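Local coordinates for putative alpha-L-fucosidase (PDB 3EYP), which probably hydrolyses alpha-L-fucosides, as a member of glycoside hydrolase family 29 that joins a TIM-barrel domain to a smaller F5/8 type C-like beta domain, at residues Tyr343-Met348 / Thr355-Lys360; Val364-Ile369 / Leu437-Gly442; Leu381-Val386 / Pro446-Phe451; His391-Trp396 / Gln417-Lys422. One frame throughout, in Å; residues are numbered along the deposited sequence.

Contact 1 of 4, residues Tyr343-Met348 / Thr355-Lys360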
loop_
_atom_site.group_PDB
_atom_site.type_symbol
_atom_site.label_atom_id
_atom_site.label_comp_id
_atom_site.label_asym_id
_atom_site.label_seq_id
_atom_site.Cartn_x
_atom_site.Cartn_y
_atom_site.Cartn_z
ATOM N N TYR A 343 15.278 26.659 -1.674
ATOM C CA TYR A 343 13.935 26.207 -1.251
ATOM C C TYR A 343 12.812 26.981 -1.884
ATOM O O TYR A 343 11.711 27.054 -1.349
ATOM C CB TYR A 343 13.798 26.354 0.259
ATOM C CG TYR A 343 14.854 25.625 1.088
ATOM C CD1 TYR A 343 14.793 24.249 1.280
ATOM C CD2 TYR A 343 15.891 26.338 1.725
ATOM C CE1 TYR A 343 15.746 23.583 2.045
ATOM C CE2 TYR A 343 16.829 25.680 2.530
ATOM C CZ TYR A 343 16.768 24.301 2.665
ATOM O OH TYR A 343 17.705 23.632 3.414
ATOM N N SER A 344 13.076 27.585 -3.027
ATOM C CA SER A 344 12.061 28.434 -3.681
ATOM C C SER A 344 10.833 27.638 -4.060
ATOM O O SER A 344 10.931 26.428 -4.279
ATOM C CB SER A 344 12.601 29.065 -4.981
ATOM O OG SER A 344 13.053 28.063 -5.876
ATOM N N PRO A 345 9.694 28.315 -4.232
ATOM C CA PRO A 345 8.459 27.617 -4.582
ATOM C C PRO A 345 8.514 26.993 -5.934
ATOM O O PRO A 345 7.728 26.093 -6.252
ATOM C CB PRO A 345 7.386 28.718 -4.557
ATOM C CG PRO A 345 8.104 29.979 -4.736
ATOM C CD PRO A 345 9.522 29.777 -4.220
ATOM N N GLU A 346 9.457 27.454 -6.737
ATOM C CA GLU A 346 9.638 26.860 -8.066
ATOM C C GLU A 346 10.060 25.380 -7.975
ATOM O O GLU A 346 9.869 24.602 -8.899
ATOM C CB GLU A 346 10.671 27.625 -8.908
ATOM C CG GLU A 346 10.114 28.917 -9.454
ATOM C CD GLU A 346 10.311 30.066 -8.497
ATOM O OE1 GLU A 346 10.885 29.808 -7.406
ATOM O OE2 GLU A 346 9.887 31.217 -8.844
ATOM N N LYS A 347 10.622 25.009 -6.842
ATOM C CA LYS A 347 11.024 23.614 -6.643
ATOM C C LYS A 347 9.849 22.618 -6.759
ATOM O O LYS A 347 10.051 21.493 -7.181
ATOM C CB LYS A 347 11.727 23.440 -5.313
ATOM C CG LYS A 347 12.865 24.341 -5.226
ATOM C CD LYS A 347 13.884 24.055 -6.296
ATOM C CE LYS A 347 15.231 24.624 -5.894
ATOM N NZ LYS A 347 15.378 25.991 -6.410
ATOM N N MET A 348 8.645 23.064 -6.415
ATOM C CA MET A 348 7.446 22.192 -6.382
ATOM C C MET A 348 7.088 21.711 -7.787
ATOM O O MET A 348 6.228 20.807 -8.010
ATOM C CB MET A 348 6.238 22.940 -5.775
ATOM C CG MET A 348 6.314 23.175 -4.204
ATOM S SD MET A 348 4.839 23.910 -3.414
ATOM C CE MET A 348 5.159 25.712 -3.434
ATOM N N THR A 355 14.375 17.857 -4.300
ATOM C CA THR A 355 14.157 19.283 -3.983
ATOM C C THR A 355 12.753 19.538 -3.445
ATOM O O THR A 355 11.819 18.772 -3.665
ATOM C CB THR A 355 14.356 20.151 -5.193
ATOM O OG1 THR A 355 13.460 19.720 -6.212
ATOM C CG2 THR A 355 15.795 20.008 -5.700
ATOM N N TYR A 356 12.651 20.636 -2.718
ATOM C CA TYR A 356 11.366 21.099 -2.200
ATOM C C TYR A 356 11.320 22.564 -1.876
ATOM O O TYR A 356 12.336 23.172 -1.586
ATOM C CB TYR A 356 11.025 20.286 -0.954
ATOM C CG TYR A 356 12.086 20.215 0.093
ATOM C CD1 TYR A 356 12.027 21.043 1.200
ATOM C CD2 TYR A 356 13.121 19.307 0.014
ATOM C CE1 TYR A 356 12.937 20.971 2.188
ATOM C CE2 TYR A 356 14.066 19.233 1.030
ATOM C CZ TYR A 356 13.956 20.098 2.100
ATOM O OH TYR A 356 14.844 20.095 3.123
ATOM N N PHE A 357 10.104 23.105 -1.954
ATOM C CA PHE A 357 9.746 24.372 -1.308
ATOM C C PHE A 357 9.750 24.258 0.219
ATOM O O PHE A 357 9.276 23.273 0.783
ATOM C CB PHE A 357 8.371 24.852 -1.765
ATOM C CG PHE A 357 7.835 25.990 -0.945
ATOM C CD1 PHE A 357 8.512 27.214 -0.905
ATOM C CD2 PHE A 357 6.701 25.821 -0.151
ATOM C CE1 PHE A 357 8.035 28.232 -0.131
ATOM C CE2 PHE A 357 6.239 26.810 0.626
ATOM C CZ PHE A 357 6.893 28.034 0.648
ATOM N N ALA A 358 10.258 25.290 0.893
ATOM C CA ALA A 358 10.106 25.366 2.357
ATOM C C ALA A 358 9.957 26.786 2.813
ATOM O O ALA A 358 10.436 27.726 2.153
ATOM C CB ALA A 358 11.281 24.714 3.112
ATOM N N GLY A 359 9.316 26.875 3.954
ATOM C CA GLY A 359 9.117 28.082 4.722
ATOM C C GLY A 359 10.164 28.288 5.785
ATOM O O GLY A 359 11.107 27.523 5.953
ATOM N N LYS A 360 10.057 29.456 6.399
ATOM C CA LYS A 360 10.993 29.874 7.430
ATOM C C LYS A 360 10.626 29.225 8.766
ATOM O O LYS A 360 9.452 28.995 9.052
ATOM C CB LYS A 360 10.977 31.421 7.561
ATOM C CG LYS A 360 11.444 32.129 6.316
ATOM C CD LYS A 360 11.338 33.652 6.466
ATOM C CE LYS A 360 11.650 34.331 5.159
ATOM N NZ LYS A 360 11.252 35.745 5.202
#
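Phe357 is the bump of this contact, and the turn formed by Tyr343-Met348 is the hollow that receives it. With CG anti to its own backbone N (chi1 169°), the ring lies against the turn: CD1 comes 3.2 Å from Tyr343 O and also meets Pro345, while the other flank, CB and CD2, receives the side chain of Met348. The methionine runs alongside Phe357, pointing the same way; its CG touches Phe357 CB at 3.6 Å, and the bend at its last torsion brings CE to Phe357 CD2, also at 3.6 Å. The sulfur sits obliquely to the ring, a Met-aromatic contact. Lys347 fills a second dip with its stem, CB resting 3.6 Å from Tyr356 C, whereas its amine turns back to Ser344 OG and to Ala341 O. On the far side of the backbone Tyr343 and Tyr356 lie side by side, CE1 to CE1 3.8 Å apart with planes at 51°, and Ala358 CB fits beside the CD1 corner of Tyr343. A single hydrogen bond stitches the backbones, from Ala358 N to a lone pair of Tyr343 O at 3.2 Å. Ile368 and Phe451 lie beyond Met348, continuing the apolar packing inward. The 3-10 turn 345-348 thus packs against edge strand 357-358, a loop-on-sheet packing within the F5/8 type C beta-sandwich.

Contact 2 of 4, residues Val364-Ile369 / Leu437-Gly442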
loop_
_atom_site.group_PDB
_atom_site.type_symbol
_atom_site.label_atom_id
_atom_site.label_comp_id
_atom_site.label_asym_id
_atom_site.label_seq_id
_atom_site.Cartn_x
_atom_site.Cartn_y
_atom_site.Cartn_z
ATOM N N VAL A 364 4.323 28.656 9.847
ATOM C CA VAL A 364 3.619 27.463 9.368
ATOM C C VAL A 364 2.721 27.747 8.184
ATOM O O VAL A 364 2.286 26.826 7.491
ATOM C CB VAL A 364 2.784 26.786 10.524
ATOM C CG1 VAL A 364 3.665 26.435 11.715
ATOM C CG2 VAL A 364 1.592 27.637 10.944
ATOM N N LYS A 365 2.482 29.035 7.955
ATOM C CA LYS A 365 1.626 29.502 6.835
ATOM C C LYS A 365 2.435 29.968 5.630
ATOM O O LYS A 365 3.544 30.514 5.765
ATOM C CB LYS A 365 0.653 30.628 7.259
ATOM C CG LYS A 365 -0.315 30.294 8.388
ATOM C CD LYS A 365 -1.295 31.419 8.639
ATOM C CE LYS A 365 -2.666 30.896 9.194
ATOM N NZ LYS A 365 -3.844 30.482 8.200
ATOM N N ALA A 366 1.868 29.680 4.456
ATOM C CA ALA A 366 2.333 30.217 3.161
ATOM C C ALA A 366 1.269 30.262 2.096
ATOM O O ALA A 366 0.360 29.416 2.017
ATOM C CB ALA A 366 3.534 29.473 2.649
ATOM N N ASP A 367 1.419 31.269 1.255
ATOM C CA ASP A 367 0.547 31.446 0.096
ATOM C C ASP A 367 1.420 31.525 -1.132
ATOM O O ASP A 367 2.336 32.339 -1.174
ATOM C CB ASP A 367 -0.245 32.741 0.197
ATOM C CG ASP A 367 -1.444 32.661 1.161
ATOM O OD1 ASP A 367 -1.967 31.552 1.456
ATOM O OD2 ASP A 367 -1.903 33.760 1.609
ATOM N N ILE A 368 1.104 30.661 -2.093
ATOM C CA ILE A 368 1.805 30.513 -3.362
ATOM C C ILE A 368 0.867 30.671 -4.554
ATOM O O ILE A 368 -0.179 30.010 -4.676
ATOM C CB ILE A 368 2.509 29.152 -3.505
ATOM C CG1 ILE A 368 3.393 28.810 -2.264
ATOM C CG2 ILE A 368 3.349 29.174 -4.743
ATOM C CD1 ILE A 368 2.667 28.155 -1.079
ATOM N N ILE A 369 1.253 31.584 -5.431
ATOM C CA ILE A 369 0.408 31.948 -6.574
ATOM C C ILE A 369 1.166 31.607 -7.823
ATOM O O ILE A 369 2.324 31.990 -8.002
ATOM C CB ILE A 369 -0.003 33.447 -6.539
ATOM C CG1 ILE A 369 -0.889 33.659 -5.341
ATOM C CG2 ILE A 369 -0.748 33.886 -7.859
ATOM C CD1 ILE A 369 -1.378 35.124 -5.135
ATOM N N LEU A 437 -2.110 28.220 -3.978
ATOM C CA LEU A 437 -1.937 27.205 -2.922
ATOM C C LEU A 437 -1.765 27.911 -1.590
ATOM O O LEU A 437 -0.790 28.645 -1.376
ATOM C CB LEU A 437 -0.734 26.326 -3.209
ATOM C CG LEU A 437 -0.354 25.333 -2.114
ATOM C CD1 LEU A 437 -1.542 24.340 -1.805
ATOM C CD2 LEU A 437 0.937 24.613 -2.518
ATOM N N ARG A 438 -2.761 27.713 -0.713
ATOM C CA ARG A 438 -2.750 28.236 0.648
ATOM C C ARG A 438 -2.374 27.148 1.659
ATOM O O ARG A 438 -3.131 26.195 1.875
ATOM C CB ARG A 438 -4.125 28.801 1.035
ATOM C CG ARG A 438 -4.798 29.769 0.001
ATOM C CD ARG A 438 -5.775 30.723 0.723
ATOM N NE ARG A 438 -4.988 31.762 1.397
ATOM C CZ ARG A 438 -5.487 32.767 2.130
ATOM N NH1 ARG A 438 -4.659 33.669 2.666
ATOM N NH2 ARG A 438 -6.784 32.861 2.360
ATOM N N ILE A 439 -1.198 27.314 2.261
ATOM C CA ILE A 439 -0.765 26.554 3.444
ATOM C C ILE A 439 -1.262 27.342 4.612
ATOM O O ILE A 439 -0.771 28.448 4.895
ATOM C CB ILE A 439 0.792 26.370 3.531
ATOM C CG1 ILE A 439 1.317 25.665 2.307
ATOM C CG2 ILE A 439 1.234 25.576 4.833
ATOM C CD1 ILE A 439 0.478 24.531 1.872
ATOM N N GLN A 440 -2.304 26.814 5.248
ATOM C CA GLN A 440 -3.092 27.559 6.244
ATOM C C GLN A 440 -2.750 27.321 7.685
ATOM O O GLN A 440 -2.941 28.170 8.520
ATOM C CB GLN A 440 -4.578 27.299 6.013
ATOM C CG GLN A 440 -4.995 27.939 4.742
ATOM C CD GLN A 440 -6.288 27.428 4.192
ATOM O OE1 GLN A 440 -6.441 26.236 3.893
ATOM N NE2 GLN A 440 -7.217 28.350 3.981
ATOM N N ASP A 441 -2.211 26.166 7.974
ATOM C CA ASP A 441 -1.851 25.789 9.353
ATOM C C ASP A 441 -0.959 24.573 9.334
ATOM O O ASP A 441 -0.924 23.804 8.343
ATOM C CB ASP A 441 -3.100 25.486 10.178
ATOM C CG ASP A 441 -2.887 25.667 11.668
ATOM O OD1 ASP A 441 -1.826 26.135 12.131
ATOM O OD2 ASP A 441 -3.800 25.306 12.415
ATOM N N GLY A 442 -0.235 24.431 10.440
ATOM C CA GLY A 442 0.725 23.344 10.626
ATOM C C GLY A 442 1.391 23.322 11.960
ATOM O O GLY A 442 1.210 24.216 12.745
HETATM O O HOH W 1 -2.236 30.794 3.915
#
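Asp367 and Arg438 form a two-pronged salt bridge across a non-hydrogen-bonded pair of antiparallel strands. The arginine comes side-on: NE donates to Asp367 OD1 at 3.0 Å in a nearly straight bond (170°), and NH1 donates to Asp367 OD2 at 3.0 Å. Both acceptors lie close to the guanidinium plane, but the carboxylate is turned 42° against it, so OD1 is met from above its plane and OD2 on its syn side. The bend at chi3 of Arg438 (77°) brings the guanidinium alongside the acid. With an alanine in place of Arg438, the Asp367 carboxylate is likely to lose both these N-H donors and be freer to turn. A water lies within hydrogen-bonding distance of Asp367 OD1 and Ile439 O.

Behind these groups stands the ladder. Ala366 pairs with Ile439 and Ile368 with Leu437, each through two backbone bonds; Ile439 N reaches Ala366 O at 2.6 Å. On the opposite face from the salt bridge, Ile368 CD1 packs against Leu437 CD2 at 4.2 Å. Farther along, Val364 CG1 rests 3.5 Å from Gly442 O, past the classic bulge that Gln440 and Asp441 make opposite Lys395. Strands 332-335 and 393-401 flank the pair, making it internal to its sheet, and the face of Ala366, Ile368, Leu437 and Ile439 turns to the sandwich interior, in keeping with the F5/8 type C fold.

Contact 3 of 4, residues Leu381-Val386 / Pro446-Phe451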
loop_
_atom_site.group_PDB
_atom_site.type_symbol
_atom_site.label_atom_id
_atom_site.label_comp_id
_atom_site.label_asym_id
_atom_site.label_seq_id
_atom_site.Cartn_x
_atom_site.Cartn_y
_atom_site.Cartn_z
ATOM N N LEU A 381 -5.600 17.486 -8.894
ATOM C CA LEU A 381 -4.383 18.058 -8.349
ATOM C C LEU A 381 -3.783 17.122 -7.303
ATOM O O LEU A 381 -4.454 16.212 -6.773
ATOM C CB LEU A 381 -4.569 19.460 -7.748
ATOM C CG LEU A 381 -5.587 19.626 -6.618
ATOM C CD1 LEU A 381 -4.965 19.244 -5.251
ATOM C CD2 LEU A 381 -6.215 21.025 -6.605
ATOM N N MET A 382 -2.496 17.355 -7.081
ATOM C CA MET A 382 -1.660 16.502 -6.213
ATOM C C MET A 382 -0.598 17.330 -5.502
ATOM O O MET A 382 -0.042 18.304 -6.036
ATOM C CB MET A 382 -0.951 15.445 -7.063
ATOM C CG MET A 382 -0.040 14.431 -6.288
ATOM S SD MET A 382 0.374 12.962 -7.371
ATOM C CE MET A 382 1.619 13.675 -8.378
ATOM N N ILE A 383 -0.325 16.914 -4.285
ATOM C CA ILE A 383 0.618 17.582 -3.431
ATOM C C ILE A 383 1.358 16.519 -2.609
ATOM O O ILE A 383 0.757 15.540 -2.172
ATOM C CB ILE A 383 -0.139 18.647 -2.552
ATOM C CG1 ILE A 383 0.828 19.568 -1.810
ATOM C CG2 ILE A 383 -1.117 18.026 -1.532
ATOM C CD1 ILE A 383 0.107 20.802 -1.325
ATOM N N GLU A 384 2.663 16.711 -2.487
ATOM C CA GLU A 384 3.598 15.776 -1.811
ATOM C C GLU A 384 4.515 16.473 -0.834
ATOM O O GLU A 384 5.224 17.406 -1.165
ATOM C CB GLU A 384 4.457 15.018 -2.838
ATOM C CG GLU A 384 3.638 14.237 -3.845
ATOM C CD GLU A 384 4.469 13.661 -4.987
ATOM O OE1 GLU A 384 5.663 13.989 -5.136
ATOM O OE2 GLU A 384 3.924 12.857 -5.757
ATOM N N GLU A 385 4.486 15.977 0.388
ATOM C CA GLU A 385 5.286 16.475 1.498
ATOM C C GLU A 385 6.612 15.740 1.592
ATOM O O GLU A 385 6.783 14.599 1.094
ATOM C CB GLU A 385 4.477 16.314 2.818
ATOM C CG GLU A 385 4.789 17.309 3.876
ATOM C CD GLU A 385 3.723 17.343 5.000
ATOM O OE1 GLU A 385 2.931 16.360 5.113
ATOM O OE2 GLU A 385 3.698 18.350 5.767
ATOM N N VAL A 386 7.582 16.439 2.180
ATOM C CA VAL A 386 8.888 15.859 2.478
ATOM C C VAL A 386 8.729 15.011 3.739
ATOM O O VAL A 386 8.882 15.469 4.818
ATOM C CB VAL A 386 9.997 16.982 2.691
ATOM C CG1 VAL A 386 11.371 16.356 2.991
ATOM C CG2 VAL A 386 10.089 17.882 1.438
ATOM N N PRO A 446 6.247 24.756 6.286
ATOM C CA PRO A 446 6.030 23.771 5.197
ATOM C C PRO A 446 7.293 23.263 4.540
ATOM O O PRO A 446 8.300 23.959 4.437
ATOM C CB PRO A 446 5.219 24.541 4.168
ATOM C CG PRO A 446 5.296 25.975 4.552
ATOM C CD PRO A 446 5.663 26.070 5.986
ATOM N N ALA A 447 7.203 22.025 4.095
ATOM C CA ALA A 447 8.252 21.370 3.298
ATOM C C ALA A 447 7.589 20.485 2.260
ATOM O O ALA A 447 7.094 19.409 2.606
ATOM C CB ALA A 447 9.149 20.542 4.200
ATOM N N ILE A 448 7.487 21.009 1.036
ATOM C CA ILE A 448 6.683 20.402 -0.034
ATOM C C ILE A 448 7.490 20.097 -1.306
ATOM O O ILE A 448 8.089 20.995 -1.961
ATOM C CB ILE A 448 5.467 21.297 -0.355
ATOM C CG1 ILE A 448 4.606 21.453 0.923
ATOM C CG2 ILE A 448 4.628 20.700 -1.544
ATOM C CD1 ILE A 448 3.778 22.718 0.996
ATOM N N HIS A 449 7.456 18.826 -1.674
ATOM C CA HIS A 449 8.245 18.323 -2.793
ATOM C C HIS A 449 7.608 18.729 -4.105
ATOM O O HIS A 449 8.269 19.159 -5.039
ATOM C CB HIS A 449 8.352 16.774 -2.787
ATOM C CG HIS A 449 9.516 16.241 -2.030
ATOM N ND1 HIS A 449 10.821 16.570 -2.353
ATOM C CD2 HIS A 449 9.595 15.324 -1.033
ATOM C CE1 HIS A 449 11.646 15.940 -1.530
ATOM N NE2 HIS A 449 10.930 15.161 -0.736
ATOM N N THR A 450 6.304 18.587 -4.127
ATOM C CA THR A 450 5.552 18.625 -5.359
ATOM C C THR A 450 4.228 19.271 -5.202
ATOM O O THR A 450 3.512 19.041 -4.235
ATOM C CB THR A 450 5.324 17.150 -5.918
ATOM O OG1 THR A 450 6.594 16.468 -5.996
ATOM C CG2 THR A 450 4.635 17.174 -7.271
ATOM N N PHE A 451 3.889 20.079 -6.197
ATOM C CA PHE A 451 2.517 20.577 -6.353
ATOM C C PHE A 451 2.176 20.664 -7.830
ATOM O O PHE A 451 2.971 21.135 -8.614
ATOM C CB PHE A 451 2.281 21.925 -5.662
ATOM C CG PHE A 451 0.849 22.423 -5.782
ATOM C CD1 PHE A 451 -0.190 21.758 -5.148
ATOM C CD2 PHE A 451 0.549 23.578 -6.515
ATOM C CE1 PHE A 451 -1.460 22.221 -5.261
ATOM C CE2 PHE A 451 -0.727 24.041 -6.634
ATOM C CZ PHE A 451 -1.739 23.389 -6.026
HETATM O O HOH W 2 4.506 20.865 4.684
#
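Glu384 and Thr450 lie side by side on one face of an antiparallel strand pair, pointing the same way. From the backbone of Glu384 outward, CB sits 3.8 Å from Thr450 CB, and CG continues past the same atom at 4.0 Å. The chain then runs extended, placing CD 3.7 Å from Thr450 OG1, and that hydroxyl donates to Glu384 OE1 at 2.8 Å, approaching from well above the carboxylate plane. The other oxygen, OE2, is engaged in a salt bridge with Lys422. A leucine in its place would probably leave the Thr450 hydroxyl without this acceptor and the lysine without its counter-charge.

Behind the acid, Glu384 O receives His449 N at 2.7 Å and, weakly, Thr450 N, the mark of a classic bulge that shifts the register by one. Beyond it Val386 CG2 sits over the centre of the His449 ring, 3.6 Å from its centroid, a CH-pi contact, while ND1 of that ring bonds to Thr355 O. On the other face Ile383 CD1 meets Phe451 CD1 at 4.0 Å. Sharing that face is the buried Glu385 carboxylate, its burial compensated by backbone N-H groups of Gly420, Arg392 and Thr393 and by a water.

Contact 4 of 4, residues His391-Trp396 / Gln417-Lys422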
loop_
_atom_site.group_PDB
_atom_site.type_symbol
_atom_site.label_atom_id
_atom_site.label_comp_id
_atom_site.label_asym_id
_atom_site.label_seq_id
_atom_site.Cartn_x
_atom_site.Cartn_y
_atom_site.Cartn_z
ATOM N N HIS A 391 4.926 14.991 9.369
ATOM C CA HIS A 391 3.690 15.681 9.039
ATOM C C HIS A 391 3.822 17.114 9.585
ATOM O O HIS A 391 3.752 17.366 10.803
ATOM C CB HIS A 391 2.440 15.049 9.658
ATOM C CG HIS A 391 1.874 13.885 8.876
ATOM N ND1 HIS A 391 1.234 14.030 7.658
ATOM C CD2 HIS A 391 1.753 12.581 9.212
ATOM C CE1 HIS A 391 0.804 12.839 7.246
ATOM N NE2 HIS A 391 1.112 11.943 8.174
ATOM N N ARG A 392 3.953 18.047 8.656
ATOM C CA ARG A 392 4.213 19.458 9.032
ATOM C C ARG A 392 3.009 20.319 8.822
ATOM O O ARG A 392 2.551 21.002 9.701
ATOM C CB ARG A 392 5.389 19.999 8.205
ATOM C CG ARG A 392 6.634 19.209 8.434
ATOM C CD ARG A 392 7.762 19.624 7.536
ATOM N NE ARG A 392 8.430 20.826 8.001
ATOM C CZ ARG A 392 9.351 20.877 8.955
ATOM N NH1 ARG A 392 9.865 22.048 9.283
ATOM N NH2 ARG A 392 9.726 19.795 9.614
ATOM N N THR A 393 2.535 20.309 7.598
ATOM C CA THR A 393 1.279 21.031 7.221
ATOM C C THR A 393 0.039 20.272 7.664
ATOM O O THR A 393 -0.038 19.035 7.559
ATOM C CB THR A 393 1.255 21.320 5.701
ATOM O OG1 THR A 393 2.405 22.154 5.385
ATOM C CG2 THR A 393 -0.060 21.960 5.292
ATOM N N THR A 394 -0.928 21.029 8.202
ATOM C CA THR A 394 -2.143 20.447 8.734
ATOM C C THR A 394 -3.421 21.071 8.262
ATOM O O THR A 394 -4.497 20.598 8.606
ATOM C CB THR A 394 -2.180 20.440 10.283
ATOM O OG1 THR A 394 -2.074 21.788 10.783
ATOM C CG2 THR A 394 -1.070 19.571 10.864
ATOM N N LYS A 395 -3.309 22.115 7.456
ATOM C CA LYS A 395 -4.491 22.638 6.771
ATOM C C LYS A 395 -4.055 23.315 5.499
ATOM O O LYS A 395 -3.040 24.023 5.492
ATOM C CB LYS A 395 -5.245 23.591 7.732
ATOM C CG LYS A 395 -6.521 24.140 7.188
ATOM C CD LYS A 395 -7.189 25.042 8.227
ATOM C CE LYS A 395 -8.337 25.830 7.594
ATOM N NZ LYS A 395 -8.697 27.010 8.484
ATOM N N TRP A 396 -4.749 23.013 4.421
ATOM C CA TRP A 396 -4.447 23.571 3.111
ATOM C C TRP A 396 -5.639 23.638 2.177
ATOM O O TRP A 396 -6.624 22.843 2.267
ATOM C CB TRP A 396 -3.286 22.829 2.422
ATOM C CG TRP A 396 -3.516 21.348 2.207
ATOM C CD1 TRP A 396 -3.374 20.365 3.122
ATOM C CD2 TRP A 396 -3.900 20.715 0.996
ATOM N NE1 TRP A 396 -3.642 19.143 2.554
ATOM C CE2 TRP A 396 -3.991 19.344 1.250
ATOM C CE3 TRP A 396 -4.200 21.182 -0.283
ATOM C CZ2 TRP A 396 -4.362 18.418 0.265
ATOM C CZ3 TRP A 396 -4.574 20.270 -1.244
ATOM C CH2 TRP A 396 -4.640 18.907 -0.963
ATOM N N GLN A 417 -6.678 18.618 5.241
ATOM C CA GLN A 417 -5.814 18.499 6.418
ATOM C C GLN A 417 -4.427 17.899 6.167
ATOM O O GLN A 417 -3.434 18.633 6.133
ATOM C CB GLN A 417 -6.530 17.734 7.488
ATOM C CG GLN A 417 -7.721 18.432 8.049
ATOM C CD GLN A 417 -8.357 17.583 9.129
ATOM O OE1 GLN A 417 -7.740 17.258 10.150
ATOM N NE2 GLN A 417 -9.564 17.210 8.909
ATOM N N ALA A 418 -4.374 16.575 5.962
ATOM C CA ALA A 418 -3.069 15.889 5.695
ATOM C C ALA A 418 -2.569 16.094 4.298
ATOM O O ALA A 418 -3.322 16.295 3.339
ATOM C CB ALA A 418 -3.149 14.354 5.977
ATOM N N ILE A 419 -1.248 16.023 4.220
ATOM C CA ILE A 419 -0.561 15.826 2.990
ATOM C C ILE A 419 0.214 14.527 2.986
ATOM O O ILE A 419 -0.104 13.601 2.247
ATOM C CB ILE A 419 0.381 16.976 2.620
ATOM C CG1 ILE A 419 -0.389 18.315 2.512
ATOM C CG2 ILE A 419 0.992 16.639 1.290
ATOM C CD1 ILE A 419 0.506 19.574 2.250
ATOM N N GLY A 420 1.219 14.473 3.820
ATOM C CA GLY A 420 2.124 13.339 3.824
ATOM C C GLY A 420 2.755 13.004 2.472
ATOM O O GLY A 420 3.197 13.869 1.690
ATOM N N HIS A 421 2.756 11.714 2.181
ATOM C CA HIS A 421 3.466 11.189 1.009
ATOM C C HIS A 421 2.918 11.699 -0.268
ATOM O O HIS A 421 3.627 12.058 -1.215
ATOM C CB HIS A 421 3.447 9.611 1.002
ATOM C CG HIS A 421 4.150 9.024 -0.171
ATOM N ND1 HIS A 421 3.484 8.324 -1.153
ATOM C CD2 HIS A 421 5.456 9.051 -0.542
ATOM C CE1 HIS A 421 4.354 7.923 -2.067
ATOM N NE2 HIS A 421 5.555 8.336 -1.711
ATOM N N LYS A 422 1.617 11.716 -0.313
ATOM C CA LYS A 422 0.894 12.105 -1.525
ATOM C C LYS A 422 -0.561 12.308 -1.139
ATOM O O LYS A 422 -1.098 11.571 -0.318
ATOM C CB LYS A 422 0.984 11.018 -2.596
ATOM C CG LYS A 422 0.468 11.455 -3.974
ATOM C CD LYS A 422 0.424 10.222 -4.968
ATOM C CE LYS A 422 1.735 9.589 -5.064
ATOM N NZ LYS A 422 2.638 10.209 -6.110
HETATM O O HOH W 3 0.775 16.489 6.453
HETATM O O HOH W 4 -5.471 19.135 11.057
#
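Between the F5/8 type C-like domain's strand 393-401 and the loop leading to strand 423-432, a buried seam is closed by Trp396 and Ile419. The indole NE1 donates to Ala418 O at 3.0 Å; that oxygen lies in the ring plane, although the nitrogen stands well above the plane of the carbonyl. Gln417 O meets the same edge, 3.5 Å from Trp396 CD1. Over one face of the indole comes Ile419, whose CD1 lies 4.2 Å from the centroid of the five-membered ring in a CH-pi contact, with CG1 3.4 Å from NE1. Trp396 has CG wedged between its backbone N and carbonyl carbon (chi1 59°), which turns the indole toward the loop. The tip of Ile419 also touches Thr393, CD1 to CG2 at 3.9 Å.

In the beta-sandwich this strand carries a classic bulge, Thr394 and Lys395 both facing Asp441, and the loop lies beside that irregularity. Two waters bridge the segments. One meets His391 ND1 at the ring edge, donates to Thr393 O and accepts from Ile419 N; the other donates to both Thr394 O and Gln417 OE1. His391 CE1 comes 3.7 Å from Gly420 CA. His391 NE2 is hydrogen-bonded to Ala222 N, and Trp221 meets the imidazole edge-to-face, both residues lying far earlier in the chain.

All four contacts lie in the F5/8 type C-like domain, their centres 8 to 15 Å apart. Contact 1 closes first along the chain; contacts 2 and 3 then interleave their segments, and contact 4 is nested inside the loops of both. Contacts 2 and 4 share one antiparallel sheet through neighbouring strands 434-442 and 393-401, while contacts 1 and 3 share the other through 357-358 and 447-454. The sheets meet where Leu437 of contact 2 packs on Ile383 and Phe451 of contact 3, with Met348 of contact 1 alongside. Contacts 1 and 4 do not touch, but contacts 2 and 3 each touch both of them, and only the inward apolar faces of their strands meet in the sandwich core.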